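Local coordinates for protein aldehyde dehydrogenase (Burkholderia vietnamiensis, PDB 5KF0) that probably oxidises aldehydes to carboxylic acids with a nicotinamide cofactor, and binds NADPH, at residues Q49-A54 / D222-D227; H170-A175 / C180-K185; G295-L300 / K386-P391; A315-L320 / F369-L374. One frame throughout, in Å; residues are numbered along the deposited sequence. Where two conformers were deposited one is given.

Contact 1: residues Q49-A54 / D222-D227; sequences QAIDAA and DLFTTD
I51 sits against L223 and F224, and these three side chains carry most of the contact. The longer branch of I51 meets F224: CD1, at its end, rests 3.7 Å from F224 CE2. The short branch, CG2, lies 3.9 Å from L223 CB and also comes near the ring. CG2 can do this because it stands anti to the backbone N, while CG1 takes the place beside that N (chi1 -64°). I51 and F224 cross at about a right angle, with the CD1 methyl arriving obliquely at the ring. L223 reaches back with CD1, which comes 4.4 Å from D52 CB.

The axes of segments 49-54 and 222-226 are 10.3 Å apart at closest and inclined at 34°. Both helices pack on the cofactor-binding sheet of the aldehyde dehydrogenase fold, through A54 and F224 on V183 of strand 182-185. F224 also packs on K185, and I51 touches L214.

Further out, D52 OD1 and D227 OD2 lie 4.6 Å apart. Both carboxylates form salt bridges to R229 NH2, so a shared cation probably offsets their like charges. The short helix 222-226 is braced from within. T226 OG1 donates to D222 OD2 over 2.8 Å and meets it from above the carboxylate plane. The carbonyl D222 O accepts from both T225 N and T226 N. K252 NZ binds the carbonyls of T225 and D227.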
# COMPACT_ATOMS: atom_id res chain seq x y z
N GLN A 49 -10.52 42.53 -8.67
CA GLN A 49 -9.35 43.00 -7.93
C GLN A 49 -9.18 42.23 -6.63
O GLN A 49 -8.05 41.94 -6.21
CB GLN A 49 -9.45 44.49 -7.64
CG GLN A 49 -9.15 45.37 -8.82
CD GLN A 49 -10.09 45.11 -9.97
OE1 GLN A 49 -11.30 45.32 -9.86
NE2 GLN A 49 -9.55 44.61 -11.08
N ALA A 50 -10.29 41.92 -5.96
CA ALA A 50 -10.20 41.12 -4.74
C ALA A 50 -9.76 39.70 -5.06
O ALA A 50 -8.98 39.11 -4.30
CB ALA A 50 -11.55 41.12 -4.01
N ILE A 51 -10.24 39.14 -6.17
CA ILE A 51 -9.82 37.79 -6.57
C ILE A 51 -8.33 37.78 -6.88
O ILE A 51 -7.59 36.90 -6.42
CB ILE A 51 -10.65 37.30 -7.77
CG1 ILE A 51 -12.13 37.18 -7.39
CG2 ILE A 51 -10.13 35.94 -8.26
CD1 ILE A 51 -13.06 37.06 -8.60
N ASP A 52 -7.87 38.77 -7.64
CA ASP A 52 -6.45 38.86 -7.95
C ASP A 52 -5.60 38.99 -6.68
O ASP A 52 -4.56 38.35 -6.56
CB ASP A 52 -6.18 40.04 -8.88
CG ASP A 52 -4.71 40.26 -9.10
OD1 ASP A 52 -4.09 39.43 -9.80
OD2 ASP A 52 -4.15 41.23 -8.55
N ALA A 53 -6.04 39.82 -5.73
CA ALA A 53 -5.30 39.96 -4.48
C ALA A 53 -5.26 38.64 -3.71
O ALA A 53 -4.24 38.30 -3.09
CB ALA A 53 -5.91 41.06 -3.60
N ALA A 54 -6.37 37.88 -3.74
CA ALA A 54 -6.41 36.59 -3.07
C ALA A 54 -5.42 35.62 -3.69
O ALA A 54 -4.77 34.85 -2.97
CB ALA A 54 -7.82 36.02 -3.13
N ASP A 222 -13.85 34.75 -14.04
CA ASP A 222 -12.94 34.18 -15.03
C ASP A 222 -11.61 33.75 -14.41
O ASP A 222 -11.06 32.71 -14.78
CB ASP A 222 -12.68 35.18 -16.16
CG ASP A 222 -11.79 34.59 -17.25
OD1 ASP A 222 -12.28 33.74 -18.02
OD2 ASP A 222 -10.59 34.96 -17.32
N LEU A 223 -11.09 34.54 -13.45
CA LEU A 223 -9.75 34.26 -12.94
C LEU A 223 -9.68 32.93 -12.20
O LEU A 223 -8.60 32.32 -12.13
CB LEU A 223 -9.28 35.39 -12.02
CG LEU A 223 -8.95 36.69 -12.74
CD1 LEU A 223 -8.73 37.82 -11.73
CD2 LEU A 223 -7.73 36.53 -13.64
N PHE A 224 -10.80 32.45 -11.65
CA PHE A 224 -10.79 31.14 -11.00
C PHE A 224 -10.42 30.03 -11.97
O PHE A 224 -9.91 28.99 -11.54
CB PHE A 224 -12.14 30.84 -10.36
CG PHE A 224 -12.36 31.57 -9.08
CD1 PHE A 224 -11.89 31.04 -7.88
CD2 PHE A 224 -13.02 32.79 -9.05
CE1 PHE A 224 -12.08 31.72 -6.69
CE2 PHE A 224 -13.20 33.47 -7.85
CZ PHE A 224 -12.73 32.93 -6.68
N THR A 225 -10.67 30.22 -13.26
CA THR A 225 -10.31 29.22 -14.26
C THR A 225 -9.00 29.55 -14.96
O THR A 225 -8.18 28.64 -15.19
CB THR A 225 -11.43 29.09 -15.28
OG1 THR A 225 -12.60 28.56 -14.64
CG2 THR A 225 -11.03 28.17 -16.45
N THR A 226 -8.76 30.81 -15.31
CA THR A 226 -7.67 31.14 -16.23
C THR A 226 -6.38 31.62 -15.57
O THR A 226 -5.34 31.59 -16.23
CB THR A 226 -8.13 32.21 -17.25
OG1 THR A 226 -8.40 33.45 -16.58
CG2 THR A 226 -9.39 31.75 -17.99
N ASP A 227 -6.40 32.08 -14.32
CA ASP A 227 -5.16 32.62 -13.76
C ASP A 227 -4.10 31.53 -13.67
O ASP A 227 -4.33 30.45 -13.12
CB ASP A 227 -5.40 33.24 -12.39
CG ASP A 227 -4.28 34.18 -11.97
OD1 ASP A 227 -3.17 33.68 -11.69
OD2 ASP A 227 -4.50 35.41 -11.93

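Contact 2: residues H170-A175 / C180-K185; sequences HKVAPA and CPFVLK. With NDP (NADPH dihydro-nicotinamide-adenine-dinucleotide phosphate), chain E.
V172 lays both of its methyls against the F182 ring. CG1 is 3.6 Å from F182 CZ, and CG2 is 3.7 Å from F182 CE1. Both methyls come from the same side, by the CZ end of the ring, and the side chains pass at a slant. F182 CG stands between its backbone N and carbonyl carbon (chi1 67°), which turns the ring toward the helix. CG2 of V172 also reaches L184 CD2, at 4.1 Å.

One turn later A175 CB comes obliquely from that same side of the ring, 4.0 Å from F182 CD2. Its carbonyl closes the connection between helix and strand. C180 N donates to A175 O over 2.9 Å, nearly straight at 169°. F182 also meets the ring of F157, on the neighbouring strand 155-158.

At the other end of the strand, K185 points elsewhere. Its chain bends at chi3 and chi4, and NZ bonds to NDP O2B at 3.0 Å, to NDP O2X at 3.0 Å and to NDP O3B at 3.1 Å. It therefore grips the ribose and its 2'-phosphate together. Strand 155-158, helix 164-178 and strand 182-185 form a beta-alpha-beta unit of the Rossmann-like cofactor domain.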
# COMPACT_ATOMS: atom_id res chain seq x y z
N HIS A 170 -15.12 18.90 0.81
CA HIS A 170 -14.34 17.92 0.06
C HIS A 170 -13.21 18.55 -0.73
O HIS A 170 -12.38 17.81 -1.28
CB HIS A 170 -15.27 17.08 -0.84
CG HIS A 170 -15.83 15.88 -0.14
ND1 HIS A 170 -15.05 14.79 0.18
CD2 HIS A 170 -17.06 15.63 0.36
CE1 HIS A 170 -15.79 13.90 0.83
NE2 HIS A 170 -17.01 14.39 0.95
N LYS A 171 -13.13 19.88 -0.80
CA LYS A 171 -11.97 20.57 -1.35
C LYS A 171 -11.13 21.23 -0.28
O LYS A 171 -9.91 21.06 -0.25
CB LYS A 171 -12.42 21.61 -2.39
CG LYS A 171 -13.32 21.00 -3.49
CD LYS A 171 -13.64 22.02 -4.60
CE LYS A 171 -14.75 21.49 -5.52
NZ LYS A 171 -14.35 20.23 -6.24
N VAL A 172 -11.78 21.96 0.63
CA VAL A 172 -11.08 22.71 1.69
C VAL A 172 -10.32 21.76 2.61
O VAL A 172 -9.15 22.00 2.94
CB VAL A 172 -12.10 23.55 2.48
CG1 VAL A 172 -11.45 24.13 3.74
CG2 VAL A 172 -12.66 24.67 1.59
N ALA A 173 -11.00 20.72 3.10
CA ALA A 173 -10.36 19.88 4.12
C ALA A 173 -9.14 19.15 3.58
O ALA A 173 -8.10 19.15 4.25
CB ALA A 173 -11.39 18.91 4.72
N PRO A 174 -9.18 18.53 2.39
CA PRO A 174 -7.95 17.91 1.86
C PRO A 174 -6.88 18.93 1.52
O PRO A 174 -5.69 18.63 1.67
CB PRO A 174 -8.41 17.17 0.60
CG PRO A 174 -9.89 17.30 0.54
CD PRO A 174 -10.37 18.26 1.56
N ALA A 175 -7.27 20.13 1.08
CA ALA A 175 -6.26 21.15 0.81
C ALA A 175 -5.48 21.48 2.07
O ALA A 175 -4.25 21.61 2.02
CB ALA A 175 -6.93 22.41 0.25
N CYS A 180 -1.95 23.03 0.90
CA CYS A 180 -2.16 23.93 -0.24
C CYS A 180 -2.91 25.17 0.19
O CYS A 180 -4.00 25.04 0.78
CB CYS A 180 -2.96 23.25 -1.34
SG CYS A 180 -2.15 21.92 -2.18
N PRO A 181 -2.42 26.37 -0.13
CA PRO A 181 -3.29 27.55 -0.09
C PRO A 181 -4.39 27.39 -1.13
O PRO A 181 -4.21 26.76 -2.17
CB PRO A 181 -2.34 28.70 -0.46
CG PRO A 181 -0.94 28.12 -0.40
CD PRO A 181 -1.11 26.67 -0.73
N PHE A 182 -5.55 27.98 -0.84
CA PHE A 182 -6.66 27.84 -1.78
C PHE A 182 -7.53 29.10 -1.76
O PHE A 182 -7.58 29.84 -0.77
CB PHE A 182 -7.54 26.61 -1.46
CG PHE A 182 -8.28 26.72 -0.16
CD1 PHE A 182 -9.54 27.33 -0.11
CD2 PHE A 182 -7.73 26.23 1.02
CE1 PHE A 182 -10.24 27.45 1.09
CE2 PHE A 182 -8.42 26.34 2.24
CZ PHE A 182 -9.67 26.95 2.27
N VAL A 183 -8.25 29.29 -2.86
CA VAL A 183 -9.27 30.33 -2.98
C VAL A 183 -10.55 29.61 -3.39
O VAL A 183 -10.59 28.96 -4.44
CB VAL A 183 -8.89 31.39 -4.03
CG1 VAL A 183 -9.95 32.51 -4.04
CG2 VAL A 183 -7.49 32.00 -3.73
N LEU A 184 -11.59 29.72 -2.55
CA LEU A 184 -12.86 29.05 -2.77
C LEU A 184 -13.91 30.06 -3.21
O LEU A 184 -14.09 31.09 -2.56
CB LEU A 184 -13.33 28.35 -1.49
CG LEU A 184 -14.78 27.81 -1.50
CD1 LEU A 184 -14.95 26.67 -2.50
CD2 LEU A 184 -15.21 27.35 -0.09
N LYS A 185 -14.58 29.76 -4.32
CA LYS A 185 -15.74 30.53 -4.77
C LYS A 185 -16.99 29.68 -4.56
O LYS A 185 -17.22 28.73 -5.33
CB LYS A 185 -15.62 30.92 -6.24
CG LYS A 185 -16.66 31.98 -6.65
CD LYS A 185 -16.97 31.95 -8.15
CE LYS A 185 -18.03 30.88 -8.46
NZ LYS A 185 -19.33 31.23 -7.79
PA NDP E . -23.58 25.27 -11.75
O1A NDP E . -22.72 24.62 -12.78
O2A NDP E . -24.69 26.12 -12.36
O5B NDP E . -22.73 26.18 -10.75
C5B NDP E . -21.72 25.52 -9.95
C4B NDP E . -20.68 26.53 -9.55
O4B NDP E . -19.94 26.95 -10.72
C3B NDP E . -21.24 27.82 -8.93
O3B NDP E . -20.34 28.31 -7.94
C2B NDP E . -21.26 28.76 -10.13
O2B NDP E . -21.22 30.16 -9.79
C1B NDP E . -19.95 28.36 -10.78
N9A NDP E . -19.81 28.78 -12.17
C8A NDP E . -20.70 28.63 -13.20
N7A NDP E . -20.25 29.06 -14.35
C5A NDP E . -18.98 29.53 -14.06
C6A NDP E . -17.97 30.10 -14.85
N6A NDP E . -18.09 30.35 -16.16
N1A NDP E . -16.81 30.44 -14.24
C2A NDP E . -16.68 30.22 -12.93
N3A NDP E . -17.56 29.69 -12.08
C4A NDP E . -18.70 29.36 -12.71
O3 NDP E . -24.20 24.15 -10.81
PN NDP E . -25.26 24.20 -9.62
O1N NDP E . -24.78 25.13 -8.57
O2N NDP E . -26.60 24.52 -10.23
O5D NDP E . -25.26 22.73 -9.03
C5D NDP E . -25.94 21.61 -9.63
C4D NDP E . -24.95 20.83 -10.46
O4D NDP E . -23.84 20.38 -9.64
C3D NDP E . -25.57 19.57 -11.07
O3D NDP E . -25.17 19.36 -12.42
C2D NDP E . -25.06 18.47 -10.14
O2D NDP E . -25.03 17.15 -10.67
C1D NDP E . -23.66 18.99 -9.82
N1N NDP E . -23.20 18.35 -8.60
C2N NDP E . -22.10 17.52 -8.59
C3N NDP E . -21.75 16.79 -7.52
C7N NDP E . -20.51 15.97 -7.49
O7N NDP E . -19.92 15.84 -6.40
N7N NDP E . -20.12 15.34 -8.59
C4N NDP E . -22.63 16.76 -6.32
C5N NDP E . -23.57 17.92 -6.31
C6N NDP E . -23.85 18.58 -7.42
P2B NDP E . -22.59 31.01 -9.48
O1X NDP E . -23.71 30.05 -9.41
O2X NDP E . -22.25 31.75 -8.22
O3X NDP E . -22.74 32.00 -10.62

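Contact 3: residues G295-L300 / K386-P391; sequences GVQRIL and KEAFGP. With NDP (NADPH dihydro-nicotinamide-adenine-dinucleotide phosphate), chain E.
The side-chain amide of Q297 grips the backbone of the 386-391 loop through two bonds. NE2 donates to K386 O over 2.7 Å. This bond is almost straight at 174°, and the acceptor lies in the amide plane. OE1 accepts from A388 N at 2.9 Å, with that donor above the carbonyl plane. Q297 reaches both because its CG is anti to the backbone N (chi1 -171°) and the chain is extended beyond. OE1 also accepts from a water at 2.8 Å, its second donor, which in turn accepts from F389 N. L383 O is a further acceptor for NE2. The amide is thus fixed in rotation by donors and acceptors on both of its ends.

In this family the loop carries the glutamate that holds the nicotinamide ribose, and E387 does so here. Its OE1 accepts from NDP O2D at 2.6 Å, and its OE2 accepts from NDP O3D at 2.8 Å. F389 lies beside the same sugar, with NDP C3D over one face of its ring, toward the rim.

Packing between the segments is slight. A388 CB rests 3.5 Å from Q297 CD, and A388 also touches L344 of helix 338-353.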
# COMPACT_ATOMS: atom_id res chain seq x y z
N GLY A 295 -28.94 11.68 -7.34
CA GLY A 295 -30.35 11.38 -7.14
C GLY A 295 -30.82 10.32 -8.13
O GLY A 295 -30.36 10.24 -9.27
N VAL A 296 -31.74 9.47 -7.66
CA VAL A 296 -32.30 8.44 -8.53
C VAL A 296 -33.24 9.10 -9.53
O VAL A 296 -34.27 9.67 -9.16
CB VAL A 296 -33.03 7.37 -7.71
CG1 VAL A 296 -33.84 6.43 -8.63
CG2 VAL A 296 -32.02 6.59 -6.85
N GLN A 297 -32.91 8.98 -10.82
CA GLN A 297 -33.75 9.49 -11.89
C GLN A 297 -34.43 8.39 -12.68
O GLN A 297 -35.54 8.60 -13.17
CB GLN A 297 -32.92 10.36 -12.84
CG GLN A 297 -33.74 11.13 -13.90
CD GLN A 297 -32.86 12.12 -14.66
OE1 GLN A 297 -31.95 12.73 -14.10
NE2 GLN A 297 -33.14 12.29 -15.95
N ARG A 298 -33.81 7.22 -12.80
CA ARG A 298 -34.32 6.12 -13.61
C ARG A 298 -34.36 4.87 -12.75
O ARG A 298 -33.39 4.57 -12.05
CB ARG A 298 -33.45 5.89 -14.85
CG ARG A 298 -33.33 7.11 -15.75
CD ARG A 298 -32.44 6.82 -16.97
NE ARG A 298 -31.02 6.74 -16.59
CZ ARG A 298 -30.13 5.93 -17.16
NH1 ARG A 298 -30.51 5.08 -18.11
NH2 ARG A 298 -28.87 5.96 -16.73
N ILE A 299 -35.47 4.15 -12.80
CA ILE A 299 -35.68 2.96 -11.98
C ILE A 299 -36.04 1.81 -12.91
O ILE A 299 -37.10 1.84 -13.54
CB ILE A 299 -36.78 3.18 -10.93
CG1 ILE A 299 -36.42 4.36 -10.01
CG2 ILE A 299 -37.00 1.91 -10.13
CD1 ILE A 299 -37.59 4.80 -9.12
N LEU A 300 -35.17 0.81 -12.99
CA LEU A 300 -35.36 -0.34 -13.87
C LEU A 300 -35.71 -1.55 -13.02
O LEU A 300 -34.91 -1.96 -12.17
CB LEU A 300 -34.10 -0.60 -14.71
CG LEU A 300 -33.69 0.53 -15.65
CD1 LEU A 300 -32.71 1.51 -14.97
CD2 LEU A 300 -33.08 -0.04 -16.92
N LYS A 386 -31.40 13.86 -19.99
CA LYS A 386 -30.72 14.97 -19.36
C LYS A 386 -30.84 14.86 -17.85
O LYS A 386 -31.55 14.00 -17.32
CB LYS A 386 -31.28 16.30 -19.87
CG LYS A 386 -31.19 16.48 -21.38
CD LYS A 386 -31.66 17.88 -21.77
CE LYS A 386 -31.57 18.11 -23.27
NZ LYS A 386 -30.17 17.98 -23.76
N GLU A 387 -30.13 15.73 -17.13
CA GLU A 387 -30.13 15.68 -15.67
C GLU A 387 -31.38 16.38 -15.14
O GLU A 387 -31.49 17.61 -15.20
CB GLU A 387 -28.85 16.30 -15.11
CG GLU A 387 -28.76 16.14 -13.59
CD GLU A 387 -27.43 16.63 -13.04
OE1 GLU A 387 -27.01 16.13 -11.98
OE2 GLU A 387 -26.81 17.52 -13.67
N ALA A 388 -32.30 15.59 -14.58
CA ALA A 388 -33.57 16.16 -14.12
C ALA A 388 -33.35 17.19 -13.01
O ALA A 388 -33.89 18.30 -13.06
CB ALA A 388 -34.50 15.04 -13.63
N PHE A 389 -32.54 16.83 -12.01
CA PHE A 389 -32.25 17.67 -10.85
C PHE A 389 -33.53 18.24 -10.23
O PHE A 389 -33.65 19.44 -9.97
CB PHE A 389 -31.25 18.78 -11.18
CG PHE A 389 -30.17 18.89 -10.15
CD1 PHE A 389 -29.26 17.85 -10.01
CD2 PHE A 389 -30.11 19.97 -9.28
CE1 PHE A 389 -28.28 17.90 -9.04
CE2 PHE A 389 -29.11 20.02 -8.30
CZ PHE A 389 -28.21 18.99 -8.19
N GLY A 390 -34.48 17.36 -10.01
CA GLY A 390 -35.72 17.73 -9.38
C GLY A 390 -36.46 16.48 -8.97
O GLY A 390 -35.97 15.37 -9.17
N PRO A 391 -37.65 16.63 -8.39
CA PRO A 391 -38.31 15.50 -7.73
C PRO A 391 -39.14 14.66 -8.69
O PRO A 391 -40.34 14.44 -8.49
CB PRO A 391 -39.17 16.21 -6.67
CG PRO A 391 -39.53 17.51 -7.30
CD PRO A 391 -38.30 17.92 -8.09
PA NDP E . -23.58 25.27 -11.75
O1A NDP E . -22.72 24.62 -12.78
O2A NDP E . -24.69 26.12 -12.36
O5B NDP E . -22.73 26.18 -10.75
C5B NDP E . -21.72 25.52 -9.95
C4B NDP E . -20.68 26.53 -9.55
O4B NDP E . -19.94 26.95 -10.72
C3B NDP E . -21.24 27.82 -8.93
O3B NDP E . -20.34 28.31 -7.94
C2B NDP E . -21.26 28.76 -10.13
O2B NDP E . -21.22 30.16 -9.79
C1B NDP E . -19.95 28.36 -10.78
N9A NDP E . -19.81 28.78 -12.17
C8A NDP E . -20.70 28.63 -13.20
N7A NDP E . -20.25 29.06 -14.35
C5A NDP E . -18.98 29.53 -14.06
C6A NDP E . -17.97 30.10 -14.85
N6A NDP E . -18.09 30.35 -16.16
N1A NDP E . -16.81 30.44 -14.24
C2A NDP E . -16.68 30.22 -12.93
N3A NDP E . -17.56 29.69 -12.08
C4A NDP E . -18.70 29.36 -12.71
O3 NDP E . -24.20 24.15 -10.81
PN NDP E . -25.26 24.20 -9.62
O1N NDP E . -24.78 25.13 -8.57
O2N NDP E . -26.60 24.52 -10.23
O5D NDP E . -25.26 22.73 -9.03
C5D NDP E . -25.94 21.61 -9.63
C4D NDP E . -24.95 20.83 -10.46
O4D NDP E . -23.84 20.38 -9.64
C3D NDP E . -25.57 19.57 -11.07
O3D NDP E . -25.17 19.36 -12.42
C2D NDP E . -25.06 18.47 -10.14
O2D NDP E . -25.03 17.15 -10.67
C1D NDP E . -23.66 18.99 -9.82
N1N NDP E . -23.20 18.35 -8.60
C2N NDP E . -22.10 17.52 -8.59
C3N NDP E . -21.75 16.79 -7.52
C7N NDP E . -20.51 15.97 -7.49
O7N NDP E . -19.92 15.84 -6.40
N7N NDP E . -20.12 15.34 -8.59
C4N NDP E . -22.63 16.76 -6.32
C5N NDP E . -23.57 17.92 -6.31
C6N NDP E . -23.85 18.58 -7.42
P2B NDP E . -22.59 31.01 -9.48
O1X NDP E . -23.71 30.05 -9.41
O2X NDP E . -22.25 31.75 -8.22
O3X NDP E . -22.74 32.00 -10.62
O HOH W 1 -31.29 14.11 -11.74

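Contact 4: residues A315-L320 / F369-L374; sequences AKTRSL and FEATLL
T317 and L320 converge on A371. T317 turns its methyl, not its hydroxyl, to the strand. CG2 is anti to the backbone N and lies 3.8 Å from A371 CB and 3.5 Å from A371 O. OG1 takes the place beside the backbone N (chi1 -62°). There it bonds to L313 O, one turn back in its own helix.

L320 follows the last turn of helix 306-319. Its CG is anti to the carbonyl carbon (chi1 -56°), and CD1 reaches A371 CB at 4.0 Å. A371 CB thus meets both methyls, which come from directions roughly a right angle apart. Y286 of helix 274-286 touches both T317 and L320.

T372 points away from the helix. Its OG1 donates to E370 O over 2.7 Å, from above the carbonyl plane, and also bonds to G362 N.

Two waters join the backbones. One donates to T317 O and, at 2.8 Å, to A371 O. The other accepts from A371 N at 2.9 Å and donates to L320 O. Side chains of T317, in the helix, and L320, just after it, meet A371 through methyls alone, so the polar link between the segments is indirect and depends on these two waters.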
# COMPACT_ATOMS: atom_id res chain seq x y z
N ALA A 315 -47.60 4.47 -3.80
CA ALA A 315 -48.12 4.81 -2.48
C ALA A 315 -47.08 5.55 -1.65
O ALA A 315 -47.39 6.54 -0.98
CB ALA A 315 -48.57 3.54 -1.75
N LYS A 316 -45.82 5.08 -1.69
CA LYS A 316 -44.77 5.75 -0.94
C LYS A 316 -44.55 7.17 -1.45
O LYS A 316 -44.46 8.12 -0.66
CB LYS A 316 -43.47 4.93 -1.03
CG LYS A 316 -42.30 5.52 -0.26
CD LYS A 316 -42.51 5.37 1.24
CE LYS A 316 -41.37 5.97 2.03
NZ LYS A 316 -41.58 5.74 3.49
N THR A 317 -44.52 7.35 -2.78
CA THR A 317 -44.30 8.67 -3.36
C THR A 317 -45.41 9.64 -2.98
O THR A 317 -45.15 10.80 -2.64
CB THR A 317 -44.18 8.56 -4.89
OG1 THR A 317 -43.07 7.73 -5.22
CG2 THR A 317 -44.00 9.93 -5.54
N ARG A 318 -46.65 9.17 -3.01
CA ARG A 318 -47.77 10.02 -2.62
C ARG A 318 -47.71 10.40 -1.14
O ARG A 318 -48.25 11.44 -0.75
CB ARG A 318 -49.09 9.31 -2.93
CG ARG A 318 -49.39 9.25 -4.41
CD ARG A 318 -50.65 8.44 -4.70
NE ARG A 318 -51.07 8.63 -6.08
CZ ARG A 318 -51.88 7.81 -6.74
NH1 ARG A 318 -52.36 6.72 -6.14
NH2 ARG A 318 -52.20 8.07 -8.00
N SER A 319 -47.04 9.59 -0.32
CA SER A 319 -47.01 9.85 1.11
C SER A 319 -46.01 10.93 1.51
O SER A 319 -46.05 11.40 2.65
CB SER A 319 -46.69 8.56 1.88
OG SER A 319 -45.32 8.22 1.76
N LEU A 320 -45.12 11.34 0.60
CA LEU A 320 -44.04 12.24 0.98
C LEU A 320 -44.55 13.67 1.15
O LEU A 320 -45.16 14.24 0.24
CB LEU A 320 -42.92 12.21 -0.06
CG LEU A 320 -42.33 10.82 -0.34
CD1 LEU A 320 -41.30 10.92 -1.45
CD2 LEU A 320 -41.71 10.24 0.93
N PHE A 369 -42.55 21.64 -6.48
CA PHE A 369 -42.73 20.53 -7.41
C PHE A 369 -42.94 19.27 -6.58
O PHE A 369 -42.04 18.86 -5.84
CB PHE A 369 -41.49 20.42 -8.29
CG PHE A 369 -41.69 19.75 -9.63
CD1 PHE A 369 -42.27 18.49 -9.72
CD2 PHE A 369 -41.25 20.37 -10.79
CE1 PHE A 369 -42.42 17.86 -10.96
CE2 PHE A 369 -41.39 19.75 -12.04
CZ PHE A 369 -41.99 18.49 -12.11
N GLU A 370 -44.13 18.66 -6.66
CA GLU A 370 -44.31 17.52 -5.78
C GLU A 370 -43.52 16.31 -6.29
O GLU A 370 -43.06 16.23 -7.43
CB GLU A 370 -45.79 17.19 -5.61
CG GLU A 370 -46.50 16.61 -6.80
CD GLU A 370 -47.98 16.37 -6.52
OE1 GLU A 370 -48.36 16.26 -5.33
OE2 GLU A 370 -48.76 16.30 -7.49
N ALA A 371 -43.29 15.38 -5.36
CA ALA A 371 -42.64 14.13 -5.73
C ALA A 371 -43.47 13.45 -6.80
O ALA A 371 -44.67 13.24 -6.63
CB ALA A 371 -42.48 13.22 -4.51
N THR A 372 -42.83 13.12 -7.92
CA THR A 372 -43.53 12.72 -9.14
C THR A 372 -42.88 11.48 -9.74
O THR A 372 -41.65 11.37 -9.77
CB THR A 372 -43.52 13.89 -10.14
OG1 THR A 372 -44.23 15.00 -9.57
CG2 THR A 372 -44.19 13.52 -11.46
N LEU A 373 -43.71 10.54 -10.20
CA LEU A 373 -43.27 9.29 -10.80
C LEU A 373 -43.98 9.12 -12.14
O LEU A 373 -45.20 9.32 -12.22
CB LEU A 373 -43.58 8.10 -9.87
CG LEU A 373 -43.05 6.72 -10.26
CD1 LEU A 373 -41.52 6.68 -10.21
CD2 LEU A 373 -43.63 5.68 -9.32
N LEU A 374 -43.23 8.76 -13.18
CA LEU A 374 -43.81 8.51 -14.50
C LEU A 374 -43.40 7.14 -15.01
O LEU A 374 -42.35 6.62 -14.64
CB LEU A 374 -43.36 9.55 -15.54
CG LEU A 374 -43.85 10.99 -15.44
CD1 LEU A 374 -42.99 11.78 -14.46
CD2 LEU A 374 -43.84 11.63 -16.81
O HOH W 2 -46.37 13.00 -4.43
O HOH W 3 -44.58 15.50 -2.72

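How the contacts relate
The four contacts form two pairs on opposite sides of the chain's centre. Contacts 1 and 2 touch: F224 CE1 lies 3.5 Å from V183 CG1, and F224 CZ 3.5 Å from K185 CB. Contacts 3 and 4 touch: P391 O, just before strand 392-398, lies 2.9 Å from T372 N of strand 368-375, a probable hydrogen bond. Contact 4, nested in the loop contact 3 closes, has its centre about 13 Å away; both reach the larger sheet. NADPH spans contacts 2 and 3, about 30 Å apart between centres. Contact 2 holds the adenosine end through K185, and contact 3 the nicotinamide ribose through E387. The F224 side chain of contact 1 comes within about 5 Å of NADPH.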